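PDB 6BJA: acetyl-CoA acetyltransferase A from Ascaris suum, which probably catalyses the thiolytic cleavage of acetoacetyl-CoA and the reverse condensation of two acetyl-CoA molecules, as a coenzyme A-binding member of the thiolase family. Local coordinates for residues A302-L307 and K335-D340; Y131-E136 and G140-V145; D10-S15 and E269-G274. All blocks are in the same frame, centred on the assembly; numbering follows the deposited sequence.

Interaction 1: residues A302-L307 and K335-D340; sequences AVKQLL and KELRLD
Helix-to-helix packing, mostly apolar and without a cross-segment hydrogen bond, joins Val303 and Lys304 of helix 298-310 to Leu337 at the end of helix 327-337. The closest alpha carbons, Lys304 CA and Leu337 CA, are 8.2 Å apart, so every contact involves a side chain. Leu337 is forked between two partners. Its CD1 branch lies 3.9 Å from Val303 CG1, the branch that is set anti to the backbone N (chi1 166°), while its CD2 branch sits 3.7 Å from Lys304 NZ. Lys304 runs alongside this leucine in the opposite direction, extended until the last torsion, where the bend (chi4 -55°) brings the ammonium back over CD2. In the layered alpha/beta fold of thiolases, helix 298-310 rests on strands 280-289, 388-396 and 377-384: Val303 itself packs on Val379, Ala381 and Ala391. Its side chain is about 10 Å from that of Cys383, the predicted proton acceptor. Glu336 crosses Lys304 at about a right angle, yet Lys304 NZ stays 4.6 Å from Glu336 OE2, too far for a salt bridge, though the opposite charges may attract weakly. The other carboxylate oxygen, OE1, is hydrogen-bonded to Tyr173 OH. The one backbone atom met is Glu336 O, 4.1 Å from Lys304 NZ, in the last turn of a helix whose carbonyl end may favour a nearby positive charge. That turn closes in a Schellman motif, with Arg338 leaving the helix at positive phi (54°).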
ATOM      1  N   ALA A 302      37.308 -16.863  11.169  1.00 20.01           N
ATOM      2  CA  ALA A 302      37.755 -16.891   9.789  1.00 19.77           C
ATOM      3  C   ALA A 302      39.230 -16.518   9.697  1.00 20.52           C
ATOM      4  O   ALA A 302      39.983 -17.114   8.931  1.00 21.15           O
ATOM      5  CB  ALA A 302      36.910 -15.956   8.946  1.00 19.21           C
ATOM      6  N   VAL A 303      39.644 -15.525  10.480  1.00 18.56           N
ATOM      7  CA  VAL A 303      41.035 -15.075  10.457  1.00 18.36           C
ATOM      8  C   VAL A 303      41.982 -16.155  11.004  1.00 20.76           C
ATOM      9  O   VAL A 303      43.065 -16.351  10.463  1.00 22.42           O
ATOM     10  CB  VAL A 303      41.197 -13.771  11.254  1.00 18.58           C
ATOM     11  CG1 VAL A 303      42.680 -13.460  11.534  1.00 20.35           C
ATOM     12  CG2 VAL A 303      40.529 -12.642  10.510  1.00 20.19           C
ATOM     13  N   LYS A 304      41.573 -16.869  12.048  1.00 24.57           N
ATOM     14  CA  LYS A 304      42.419 -17.940  12.578  1.00 23.82           C
ATOM     15  C   LYS A 304      42.706 -18.970  11.480  1.00 24.09           C
ATOM     16  O   LYS A 304      43.846 -19.389  11.297  1.00 27.87           O
ATOM     17  CB  LYS A 304      41.761 -18.594  13.798  1.00 25.71           C
ATOM     18  CG  LYS A 304      41.830 -17.707  15.012  1.00 31.49           C
ATOM     19  CD  LYS A 304      41.080 -18.289  16.203  1.00 32.61           C
ATOM     20  CE  LYS A 304      41.031 -17.285  17.319  1.00 40.35           C
ATOM     21  NZ  LYS A 304      42.409 -16.832  17.662  1.00 44.82           N
ATOM     22  N   GLN A 305      41.680 -19.305  10.703  1.00 24.39           N
ATOM     23  CA  GLN A 305      41.814 -20.229   9.582  1.00 24.16           C
ATOM     24  C   GLN A 305      42.712 -19.636   8.505  1.00 26.94           C
ATOM     25  O   GLN A 305      43.622 -20.285   8.007  1.00 26.39           O
ATOM     26  CB  GLN A 305      40.440 -20.559   9.007  1.00 25.32           C
ATOM     27  CG  GLN A 305      40.451 -21.517   7.826  1.00 35.57           C
ATOM     28  CD  GLN A 305      41.154 -22.824   8.134  1.00 38.39           C
ATOM     29  OE1 GLN A 305      40.929 -23.435   9.182  1.00 35.93           O
ATOM     30  NE2 GLN A 305      42.018 -23.257   7.223  1.00 34.81           N
ATOM     31  N   LEU A 306      42.462 -18.375   8.177  1.00 26.03           N
ATOM     32  CA  LEU A 306      43.241 -17.665   7.168  1.00 23.70           C
ATOM     33  C   LEU A 306      44.739 -17.678   7.476  1.00 23.46           C
ATOM     34  O   LEU A 306      45.566 -17.972   6.617  1.00 26.72           O
ATOM     35  CB  LEU A 306      42.739 -16.226   7.070  1.00 21.39           C
ATOM     36  CG  LEU A 306      43.346 -15.309   6.009  1.00 22.01           C
ATOM     37  CD1 LEU A 306      42.939 -15.751   4.617  1.00 24.45           C
ATOM     38  CD2 LEU A 306      42.919 -13.870   6.245  1.00 23.05           C
ATOM     39  N   LEU A 307      45.082 -17.359   8.720  1.00 23.59           N
ATOM     40  CA  LEU A 307      46.478 -17.251   9.131  1.00 25.87           C
ATOM     41  C   LEU A 307      47.121 -18.637   9.214  1.00 28.45           C
ATOM     42  O   LEU A 307      48.256 -18.816   8.788  1.00 30.54           O
ATOM     43  CB  LEU A 307      46.578 -16.527  10.470  1.00 26.13           C
ATOM     44  CG  LEU A 307      46.164 -15.054  10.508  1.00 25.11           C
ATOM     45  CD1 LEU A 307      46.286 -14.525  11.930  1.00 26.00           C
ATOM     46  CD2 LEU A 307      47.022 -14.220   9.581  1.00 29.21           C
ATOM     47  N   LYS A 335      40.074  -8.121  20.761  1.00 18.72           N
ATOM     48  CA  LYS A 335      40.318  -8.871  21.988  1.00 21.74           C
ATOM     49  C   LYS A 335      40.640 -10.330  21.711  1.00 21.59           C
ATOM     50  O   LYS A 335      41.574 -10.906  22.279  1.00 24.59           O
ATOM     51  CB  LYS A 335      39.105  -8.770  22.923  1.00 20.43           C
ATOM     52  CG  LYS A 335      39.359  -9.327  24.325  1.00 23.05           C
ATOM     53  CD  LYS A 335      40.409  -8.457  24.994  1.00 32.55           C
ATOM     54  CE  LYS A 335      40.824  -8.923  26.362  1.00 40.25           C
ATOM     55  NZ  LYS A 335      41.954  -8.023  26.769  1.00 30.74           N
ATOM     56  N   GLU A 336      39.859 -10.950  20.838  1.00 19.24           N
ATOM     57  CA  GLU A 336      40.033 -12.365  20.564  1.00 18.74           C
ATOM     58  C   GLU A 336      41.379 -12.666  19.910  1.00 21.12           C
ATOM     59  O   GLU A 336      42.031 -13.657  20.243  1.00 24.49           O
ATOM     60  CB  GLU A 336      38.890 -12.856  19.685  1.00 21.95           C
ATOM     61  CG  GLU A 336      38.907 -14.334  19.473  1.00 23.76           C
ATOM     62  CD  GLU A 336      38.600 -15.123  20.727  1.00 29.72           C
ATOM     63  OE1 GLU A 336      37.913 -14.596  21.625  1.00 28.14           O
ATOM     64  OE2 GLU A 336      39.033 -16.287  20.791  1.00 32.59           O
ATOM     65  N   LEU A 337      41.804 -11.805  18.987  1.00 20.46           N
ATOM     66  CA  LEU A 337      43.052 -12.003  18.263  1.00 20.07           C
ATOM     67  C   LEU A 337      44.251 -11.330  18.927  1.00 19.45           C
ATOM     68  O   LEU A 337      45.368 -11.426  18.415  1.00 23.13           O
ATOM     69  CB  LEU A 337      42.913 -11.463  16.843  1.00 21.04           C
ATOM     70  CG  LEU A 337      41.898 -12.261  16.032  1.00 22.99           C
ATOM     71  CD1 LEU A 337      41.632 -11.564  14.721  1.00 19.36           C
ATOM     72  CD2 LEU A 337      42.366 -13.685  15.775  1.00 24.91           C
ATOM     73  N   ARG A 338      44.002 -10.637  20.043  1.00 19.51           N
ATOM     74  CA  ARG A 338      45.031  -9.925  20.818  1.00 22.35           C
ATOM     75  C   ARG A 338      45.815  -8.959  19.934  1.00 22.01           C
ATOM     76  O   ARG A 338      47.051  -8.911  19.962  1.00 23.87           O
ATOM     77  CB  ARG A 338      45.979 -10.909  21.494  1.00 25.82           C
ATOM     78  CG  ARG A 338      45.278 -11.904  22.408  1.00 31.36           C
ATOM     79  CD  ARG A 338      46.286 -12.869  23.011  1.00 42.56           C
ATOM     80  NE  ARG A 338      45.915 -14.264  22.777  1.00 62.53           N
ATOM     81  CZ  ARG A 338      45.366 -15.072  23.683  1.00 70.95           C
ATOM     82  NH1 ARG A 338      45.115 -14.651  24.921  1.00 73.46           N
ATOM     83  NH2 ARG A 338      45.072 -16.322  23.349  1.00 70.29           N
ATOM     84  N   LEU A 339      45.074  -8.169  19.159  1.00 19.96           N
ATOM     85  CA  LEU A 339      45.681  -7.164  18.295  1.00 19.54           C
ATOM     86  C   LEU A 339      46.005  -5.824  18.963  1.00 21.01           C
ATOM     87  O   LEU A 339      45.395  -5.413  19.942  1.00 18.34           O
ATOM     88  CB  LEU A 339      44.753  -6.907  17.099  1.00 18.86           C
ATOM     89  CG  LEU A 339      44.340  -8.149  16.328  1.00 19.89           C
ATOM     90  CD1 LEU A 339      43.392  -7.754  15.169  1.00 21.03           C
ATOM     91  CD2 LEU A 339      45.530  -8.946  15.821  1.00 21.44           C
ATOM     92  N   ASP A 340      46.974  -5.135  18.389  1.00 20.23           N
ATOM     93  CA  ASP A 340      47.215  -3.739  18.713  1.00 20.29           C
ATOM     94  C   ASP A 340      46.098  -2.906  18.086  1.00 19.91           C
ATOM     95  O   ASP A 340      45.981  -2.848  16.845  1.00 19.08           O
ATOM     96  CB  ASP A 340      48.574  -3.310  18.185  1.00 21.77           C
ATOM     97  CG  ASP A 340      48.902  -1.866  18.509  1.00 23.33           C
ATOM     98  OD1 ASP A 340      48.031  -1.121  18.998  1.00 21.42           O
ATOM     99  OD2 ASP A 340      50.048  -1.460  18.240  1.00 29.42           O
TER

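Interaction 2: residues Y131-E136 and G140-V145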
ATOM      1  N   TYR A 131       6.725  -3.642   1.421  1.00 18.79           N
ATOM      2  CA  TYR A 131       6.053  -4.746   0.755  1.00 19.21           C
ATOM      3  C   TYR A 131       4.586  -4.852   1.150  1.00 20.67           C
ATOM      4  O   TYR A 131       4.249  -4.845   2.330  1.00 21.48           O
ATOM      5  CB  TYR A 131       6.739  -6.074   1.108  1.00 17.93           C
ATOM      6  CG  TYR A 131       8.237  -6.144   0.871  1.00 17.34           C
ATOM      7  CD1 TYR A 131       8.805  -5.588  -0.265  1.00 18.71           C
ATOM      8  CD2 TYR A 131       9.073  -6.817   1.762  1.00 18.50           C
ATOM      9  CE1 TYR A 131      10.152  -5.687  -0.503  1.00 18.72           C
ATOM     10  CE2 TYR A 131      10.420  -6.920   1.537  1.00 18.49           C
ATOM     11  CZ  TYR A 131      10.958  -6.348   0.394  1.00 16.80           C
ATOM     12  OH  TYR A 131      12.304  -6.448   0.139  1.00 18.67           O
ATOM     13  N   VAL A 132       3.738  -4.967   0.136  1.00 19.00           N
ATOM     14  CA  VAL A 132       2.347  -5.420   0.270  1.00 21.52           C
ATOM     15  C   VAL A 132       2.281  -6.879  -0.150  1.00 21.62           C
ATOM     16  O   VAL A 132       2.732  -7.217  -1.236  1.00 21.35           O
ATOM     17  CB  VAL A 132       1.408  -4.596  -0.617  1.00 21.50           C
ATOM     18  CG1 VAL A 132      -0.027  -5.069  -0.504  1.00 27.94           C
ATOM     19  CG2 VAL A 132       1.492  -3.121  -0.266  1.00 29.22           C
ATOM     20  N   PRO A 133       1.720  -7.753   0.694  1.00 28.28           N
ATOM     21  CA  PRO A 133       1.716  -9.171   0.302  1.00 28.78           C
ATOM     22  C   PRO A 133       0.806  -9.474  -0.882  1.00 29.06           C
ATOM     23  O   PRO A 133      -0.154  -8.746  -1.148  1.00 28.59           O
ATOM     24  CB  PRO A 133       1.221  -9.882   1.573  1.00 32.00           C
ATOM     25  CG  PRO A 133       0.446  -8.871   2.288  1.00 36.23           C
ATOM     26  CD  PRO A 133       1.159  -7.565   2.044  1.00 31.06           C
ATOM     27  N   ARG A 134       1.149 -10.528  -1.626  1.00 24.83           N
ATOM     28  CA  ARG A 134       0.347 -11.014  -2.728  1.00 28.49           C
ATOM     29  C   ARG A 134      -0.925 -11.616  -2.162  1.00 28.06           C
ATOM     30  O   ARG A 134      -0.940 -12.080  -1.031  1.00 31.04           O
ATOM     31  CB  ARG A 134       1.135 -12.054  -3.531  1.00 25.01           C
ATOM     32  CG  ARG A 134       0.419 -12.656  -4.759  1.00 33.44           C
ATOM     33  CD  ARG A 134       0.418 -11.751  -5.988  1.00 31.42           C
ATOM     34  NE  ARG A 134       1.737 -11.218  -6.250  1.00 36.06           N
ATOM     35  CZ  ARG A 134       2.110 -10.579  -7.348  1.00 24.71           C
ATOM     36  NH1 ARG A 134       1.280 -10.398  -8.387  1.00 25.66           N
ATOM     37  NH2 ARG A 134       3.346 -10.159  -7.419  1.00 24.46           N
ATOM     38  N   GLY A 135      -1.995 -11.598  -2.937  1.00 34.67           N
ATOM     39  CA  GLY A 135      -3.222 -12.232  -2.491  1.00 38.02           C
ATOM     40  C   GLY A 135      -4.031 -11.244  -1.692  1.00 39.95           C
ATOM     41  O   GLY A 135      -3.482 -10.279  -1.144  1.00 41.55           O
ATOM     42  N   GLU A 136      -5.334 -11.470  -1.606  1.00 37.68           N
ATOM     43  CA  GLU A 136      -6.192 -10.409  -1.124  1.00 42.94           C
ATOM     44  C   GLU A 136      -5.956 -10.154   0.347  1.00 36.21           C
ATOM     45  O   GLU A 136      -5.692 -11.056   1.153  1.00 34.13           O
ATOM     46  CB  GLU A 136      -7.668 -10.703  -1.388  1.00 43.48           C
ATOM     47  CG  GLU A 136      -8.340 -11.677  -0.451  1.00 40.04           C
ATOM     48  CD  GLU A 136      -9.799 -11.888  -0.831  1.00 55.17           C
ATOM     49  OE1 GLU A 136     -10.423 -10.920  -1.327  1.00 51.79           O
ATOM     50  OE2 GLU A 136     -10.314 -13.016  -0.650  1.00 54.83           O
ATOM     51  N   GLY A 140      -9.404  -6.281   8.284  1.00 24.70           N
ATOM     52  CA  GLY A 140      -8.554  -5.718   9.305  1.00 25.62           C
ATOM     53  C   GLY A 140      -7.231  -5.210   8.775  1.00 23.12           C
ATOM     54  O   GLY A 140      -6.468  -4.612   9.505  1.00 27.19           O
ATOM     55  N   GLY A 141      -6.962  -5.472   7.504  1.00 22.62           N
ATOM     56  CA  GLY A 141      -5.728  -5.005   6.904  1.00 28.22           C
ATOM     57  C   GLY A 141      -4.533  -5.898   7.165  1.00 27.98           C
ATOM     58  O   GLY A 141      -4.655  -7.056   7.573  1.00 29.27           O
ATOM     59  N   VAL A 142      -3.362  -5.343   6.888  1.00 26.70           N
ATOM     60  CA  VAL A 142      -2.114  -6.071   6.962  1.00 28.17           C
ATOM     61  C   VAL A 142      -0.989  -5.075   7.203  1.00 28.12           C
ATOM     62  O   VAL A 142      -1.120  -3.896   6.899  1.00 25.19           O
ATOM     63  CB  VAL A 142      -1.844  -6.861   5.668  1.00 29.08           C
ATOM     64  CG1 VAL A 142      -1.595  -5.914   4.493  1.00 29.28           C
ATOM     65  CG2 VAL A 142      -0.684  -7.811   5.850  1.00 37.38           C
ATOM     66  N   GLN A 143       0.114  -5.548   7.767  1.00 28.75           N
ATOM     67  CA  GLN A 143       1.279  -4.703   7.971  1.00 30.38           C
ATOM     68  C   GLN A 143       2.031  -4.528   6.662  1.00 27.05           C
ATOM     69  O   GLN A 143       2.221  -5.496   5.916  1.00 29.66           O
ATOM     70  CB  GLN A 143       2.203  -5.319   9.022  1.00 36.09           C
ATOM     71  CG  GLN A 143       3.196  -4.347   9.616  1.00 40.64           C
ATOM     72  CD  GLN A 143       2.585  -3.495  10.717  1.00 42.90           C
ATOM     73  OE1 GLN A 143       1.795  -3.984  11.525  1.00 55.70           O
ATOM     74  NE2 GLN A 143       2.951  -2.226  10.760  1.00 46.67           N
ATOM     75  N   LEU A 144       2.411  -3.289   6.349  1.00 25.16           N
ATOM     76  CA  LEU A 144       3.365  -3.021   5.283  1.00 26.36           C
ATOM     77  C   LEU A 144       4.743  -3.328   5.828  1.00 30.64           C
ATOM     78  O   LEU A 144       5.159  -2.745   6.818  1.00 36.45           O
ATOM     79  CB  LEU A 144       3.297  -1.564   4.830  1.00 29.70           C
ATOM     80  CG  LEU A 144       2.921  -1.222   3.406  1.00 39.94           C
ATOM     81  CD1 LEU A 144       1.673  -1.952   3.024  1.00 38.73           C
ATOM     82  CD2 LEU A 144       2.713   0.278   3.328  1.00 42.80           C
ATOM     83  N   VAL A 145       5.435  -4.256   5.189  1.00 21.72           N
ATOM     84  CA  VAL A 145       6.708  -4.761   5.679  1.00 19.70           C
ATOM     85  C   VAL A 145       7.825  -3.890   5.127  1.00 18.99           C
ATOM     86  O   VAL A 145       7.836  -3.572   3.947  1.00 20.22           O
ATOM     87  CB  VAL A 145       6.911  -6.209   5.245  1.00 20.13           C
ATOM     88  CG1 VAL A 145       8.293  -6.718   5.645  1.00 22.22           C
ATOM     89  CG2 VAL A 145       5.815  -7.085   5.828  1.00 28.09           C
TER
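Tyr131 and Val145 form an antiparallel hydrogen-bonded pair, with Tyr131 CA and Val145 CA 5.0 Å apart, and the contact is tightest from here to the next pair of residues. Two backbone bonds hold the pair: Tyr131 N to Val145 O at 2.8 Å, and Val145 N to Tyr131 O at 3.2 Å, the second fairly straight (164° at the hydrogen). The same Tyr131 oxygen accepts a CA-H contact from Leu144 CA at 3.6 Å. Beyond it, Val132 CG2 presses on Leu144 CD1 at 3.5 Å, closer than usual for two carbons. The first torsion of Leu144 is nearly eclipsed (chi1 -119°), which together with the short carbon pair suggests some local strain. On the tyrosine side, Val145 CG1 approaches ring atom CD2 of Tyr131 obliquely at 4.0 Å, while the hydroxyl of that ring is hydrogen-bonded to Asp151. Farther along, the two segments diverge: Pro133 CA and Val142 CA are 8.3 Å apart, and the bond pattern gives way to a looser touch of Pro133 CG on Val142 CG2 at 3.9 Å between partly exposed residues. Other subunits cover much of this arm. Tyr131 and Val132 extend the sheet into a strand of the second subunit, and Arg134 forms a salt bridge with Asp146 of that subunit. Val142 and Leu144 make backbone hydrogen bonds to the third subunit. A short two-stranded ladder projecting from the body and opening into an extended loop that meets neighbouring subunits is consistent with the tetramerization loop known from tetrameric thiolases.

Interaction 3: residues D10-S15 and E269-G274; sequences DVYILS and EVVQEG
The flat group here is the ring of Tyr12, met obliquely by one methyl of Val271. Val271 CG2 lies 3.9 Å from Tyr12 CD1 and 4.1 Å from both Tyr12 CG and Tyr12 CB, so it sits near the root of the ring rather than by the hydroxyl. The two side chains cross at about a right angle. Chi2 of Tyr12 (90°) turns the ring plane perpendicular to the CA-CB-CG plane. The tyrosine side chain also packs on Pro278 and Leu397, and its hydroxyl has a weak hydrogen bond to Lys281 NZ, an ammonium that also forms a salt bridge with Asp10. Leu14, two residues along the strand, points to the helix as well; its CD2 lies 4.3 Å from the same Val271 CG2. One methyl therefore settles beside both residues: with chi1 of Val271 at 171°, CG2 stands anti to the carbonyl carbon, beside the backbone N. The nearest alpha carbons, Tyr12 CA and Val271 CA, are 8.0 Å apart, and no hydrogen bond spans the two segments. Strand 11-23 lies in its sheet between strands 257-267 and 280-289, where backbone hydrogen bonds join Tyr12 to Ala266 and Val11 to Val282. Both neighbours run antiparallel to it and hence parallel to each other, and the chain joining them carries helix 268-274 past the middle strand, a connection of the beta-alpha-beta crossover kind within the beta layers of the thiolase fold.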
ATOM      1  N   ASP A  10      47.892 -16.680 -10.295  1.00 29.13           N
ATOM      2  CA  ASP A  10      47.881 -15.799  -9.148  1.00 29.39           C
ATOM      3  C   ASP A  10      46.837 -14.722  -9.391  1.00 26.13           C
ATOM      4  O   ASP A  10      46.494 -14.443 -10.533  1.00 26.11           O
ATOM      5  CB  ASP A  10      49.249 -15.165  -8.933  1.00 27.62           C
ATOM      6  CG  ASP A  10      50.292 -16.157  -8.488  1.00 36.02           C
ATOM      7  OD1 ASP A  10      49.932 -17.312  -8.180  1.00 37.75           O
ATOM      8  OD2 ASP A  10      51.476 -15.773  -8.438  1.00 42.55           O
ATOM      9  N   VAL A  11      46.358 -14.112  -8.311  1.00 22.48           N
ATOM     10  CA  VAL A  11      45.292 -13.121  -8.380  1.00 19.76           C
ATOM     11  C   VAL A  11      45.780 -11.750  -7.936  1.00 20.17           C
ATOM     12  O   VAL A  11      46.203 -11.568  -6.799  1.00 20.60           O
ATOM     13  CB  VAL A  11      44.110 -13.546  -7.492  1.00 20.77           C
ATOM     14  CG1 VAL A  11      42.991 -12.525  -7.521  1.00 21.79           C
ATOM     15  CG2 VAL A  11      43.579 -14.903  -7.935  1.00 25.09           C
ATOM     16  N   TYR A  12      45.724 -10.787  -8.851  1.00 19.99           N
ATOM     17  CA  TYR A  12      46.137  -9.420  -8.536  1.00 20.34           C
ATOM     18  C   TYR A  12      44.969  -8.460  -8.540  1.00 19.09           C
ATOM     19  O   TYR A  12      44.005  -8.645  -9.278  1.00 18.65           O
ATOM     20  CB  TYR A  12      47.189  -8.943  -9.531  1.00 20.33           C
ATOM     21  CG  TYR A  12      48.489  -9.681  -9.388  1.00 22.63           C
ATOM     22  CD1 TYR A  12      48.722 -10.843 -10.111  1.00 24.91           C
ATOM     23  CD2 TYR A  12      49.479  -9.228  -8.529  1.00 24.28           C
ATOM     24  CE1 TYR A  12      49.916 -11.532  -9.988  1.00 28.69           C
ATOM     25  CE2 TYR A  12      50.669  -9.912  -8.389  1.00 26.67           C
ATOM     26  CZ  TYR A  12      50.880 -11.064  -9.127  1.00 30.05           C
ATOM     27  OH  TYR A  12      52.062 -11.745  -8.990  1.00 35.96           O
ATOM     28  N   ILE A  13      45.066  -7.441  -7.689  1.00 19.59           N
ATOM     29  CA  ILE A  13      44.143  -6.318  -7.687  1.00 18.37           C
ATOM     30  C   ILE A  13      44.757  -5.211  -8.533  1.00 18.36           C
ATOM     31  O   ILE A  13      45.832  -4.729  -8.200  1.00 19.98           O
ATOM     32  CB  ILE A  13      43.895  -5.820  -6.250  1.00 16.33           C
ATOM     33  CG1 ILE A  13      43.200  -6.913  -5.436  1.00 18.84           C
ATOM     34  CG2 ILE A  13      43.058  -4.555  -6.246  1.00 18.47           C
ATOM     35  CD1 ILE A  13      43.117  -6.660  -3.953  1.00 18.44           C
ATOM     36  N   LEU A  14      44.090  -4.821  -9.611  1.00 16.19           N
ATOM     37  CA  LEU A  14      44.593  -3.748 -10.476  1.00 17.38           C
ATOM     38  C   LEU A  14      44.098  -2.388 -10.032  1.00 20.56           C
ATOM     39  O   LEU A  14      44.790  -1.385 -10.225  1.00 19.99           O
ATOM     40  CB  LEU A  14      44.180  -3.974 -11.915  1.00 19.62           C
ATOM     41  CG  LEU A  14      44.661  -5.269 -12.567  1.00 21.20           C
ATOM     42  CD1 LEU A  14      44.300  -5.264 -14.045  1.00 21.87           C
ATOM     43  CD2 LEU A  14      46.165  -5.459 -12.380  1.00 23.06           C
ATOM     44  N   SER A  15      42.907  -2.354  -9.439  1.00 16.76           N
ATOM     45  CA  SER A  15      42.280  -1.121  -9.017  1.00 18.19           C
ATOM     46  C   SER A  15      41.289  -1.414  -7.915  1.00 17.96           C
ATOM     47  O   SER A  15      40.789  -2.538  -7.808  1.00 19.15           O
ATOM     48  CB  SER A  15      41.579  -0.426 -10.181  1.00 20.79           C
ATOM     49  OG  SER A  15      40.547  -1.240 -10.709  1.00 20.63           O
ATOM     50  N   GLU A 269      49.136 -13.961 -15.445  1.00 26.82           N
ATOM     51  CA  GLU A 269      49.430 -14.001 -16.878  1.00 30.60           C
ATOM     52  C   GLU A 269      49.078 -12.669 -17.541  1.00 32.65           C
ATOM     53  O   GLU A 269      49.862 -12.140 -18.319  1.00 29.74           O
ATOM     54  CB  GLU A 269      48.689 -15.151 -17.567  1.00 34.02           C
ATOM     55  CG  GLU A 269      49.153 -15.406 -18.999  1.00 40.50           C
ATOM     56  CD  GLU A 269      48.561 -16.683 -19.604  1.00 49.06           C
ATOM     57  OE1 GLU A 269      49.344 -17.574 -20.005  1.00 50.78           O
ATOM     58  OE2 GLU A 269      47.315 -16.793 -19.683  1.00 44.31           O
ATOM     59  N   VAL A 270      47.908 -12.125 -17.222  1.00 27.24           N
ATOM     60  CA  VAL A 270      47.503 -10.817 -17.733  1.00 28.49           C
ATOM     61  C   VAL A 270      48.495  -9.727 -17.342  1.00 28.22           C
ATOM     62  O   VAL A 270      48.865  -8.857 -18.145  1.00 29.17           O
ATOM     63  CB  VAL A 270      46.103 -10.439 -17.214  1.00 27.99           C
ATOM     64  CG1 VAL A 270      45.793  -8.963 -17.468  1.00 26.86           C
ATOM     65  CG2 VAL A 270      45.074 -11.320 -17.857  1.00 28.74           C
ATOM     66  N   VAL A 271      48.897  -9.742 -16.085  1.00 26.76           N
ATOM     67  CA  VAL A 271      49.830  -8.756 -15.588  1.00 27.70           C
ATOM     68  C   VAL A 271      51.137  -8.820 -16.368  1.00 32.69           C
ATOM     69  O   VAL A 271      51.648  -7.800 -16.811  1.00 31.32           O
ATOM     70  CB  VAL A 271      50.070  -8.971 -14.092  1.00 29.18           C
ATOM     71  CG1 VAL A 271      51.193  -8.103 -13.587  1.00 29.04           C
ATOM     72  CG2 VAL A 271      48.784  -8.683 -13.340  1.00 26.07           C
ATOM     73  N   GLN A 272      51.658 -10.026 -16.554  1.00 30.05           N
ATOM     74  CA  GLN A 272      52.920 -10.206 -17.255  1.00 33.25           C
ATOM     75  C   GLN A 272      52.802  -9.753 -18.709  1.00 33.97           C
ATOM     76  O   GLN A 272      53.617  -8.963 -19.198  1.00 37.01           O
ATOM     77  CB  GLN A 272      53.363 -11.673 -17.182  1.00 34.90           C
ATOM     78  CG  GLN A 272      54.264 -12.020 -15.988  1.00 52.08           C
ATOM     79  CD  GLN A 272      53.516 -12.616 -14.793  1.00 57.32           C
ATOM     80  OE1 GLN A 272      53.311 -13.832 -14.719  1.00 63.16           O
ATOM     81  NE2 GLN A 272      53.127 -11.762 -13.842  1.00 52.22           N
ATOM     82  N   GLU A 273      51.775 -10.236 -19.395  1.00 32.86           N
ATOM     83  CA  GLU A 273      51.589  -9.925 -20.810  1.00 29.40           C
ATOM     84  C   GLU A 273      51.351  -8.438 -21.056  1.00 33.93           C
ATOM     85  O   GLU A 273      51.736  -7.906 -22.093  1.00 38.57           O
ATOM     86  CB  GLU A 273      50.419 -10.724 -21.376  1.00 34.71           C
ATOM     87  CG  GLU A 273      50.711 -12.202 -21.554  1.00 41.20           C
ATOM     88  CD  GLU A 273      49.490 -13.006 -21.982  1.00 44.72           C
ATOM     89  OE1 GLU A 273      48.403 -12.412 -22.164  1.00 47.13           O
ATOM     90  OE2 GLU A 273      49.621 -14.240 -22.137  1.00 51.82           O
ATOM     91  N   GLY A 274      50.721  -7.770 -20.095  1.00 34.36           N
ATOM     92  CA  GLY A 274      50.350  -6.375 -20.238  1.00 33.19           C
ATOM     93  C   GLY A 274      51.358  -5.389 -19.687  1.00 32.04           C
ATOM     94  O   GLY A 274      51.167  -4.182 -19.814  1.00 33.98           O
TER

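How the interactions relate
From the N terminus, residues 10-15 enter the sheet holding strand 11-23 at once but meet their partner only after 253 intervening residues, when 269-274 closes interaction 3. Interaction 2 is nested inside that long loop: 131-136 and 140-145 close a short loop, with three residues between the segments, in a projecting arm on the opposite side of the chain's centre, the contact centres 51 Å apart. Interaction 1 follows in series, closing 27 residues; its centre is 29 Å from that of interaction 3. None of the three touch. Interaction 1 joins helix 298-310 to helix 327-337, and interaction 3 joins strand 11-23 to helix 268-274, whereas interaction 2 shapes the arm that reaches other subunits.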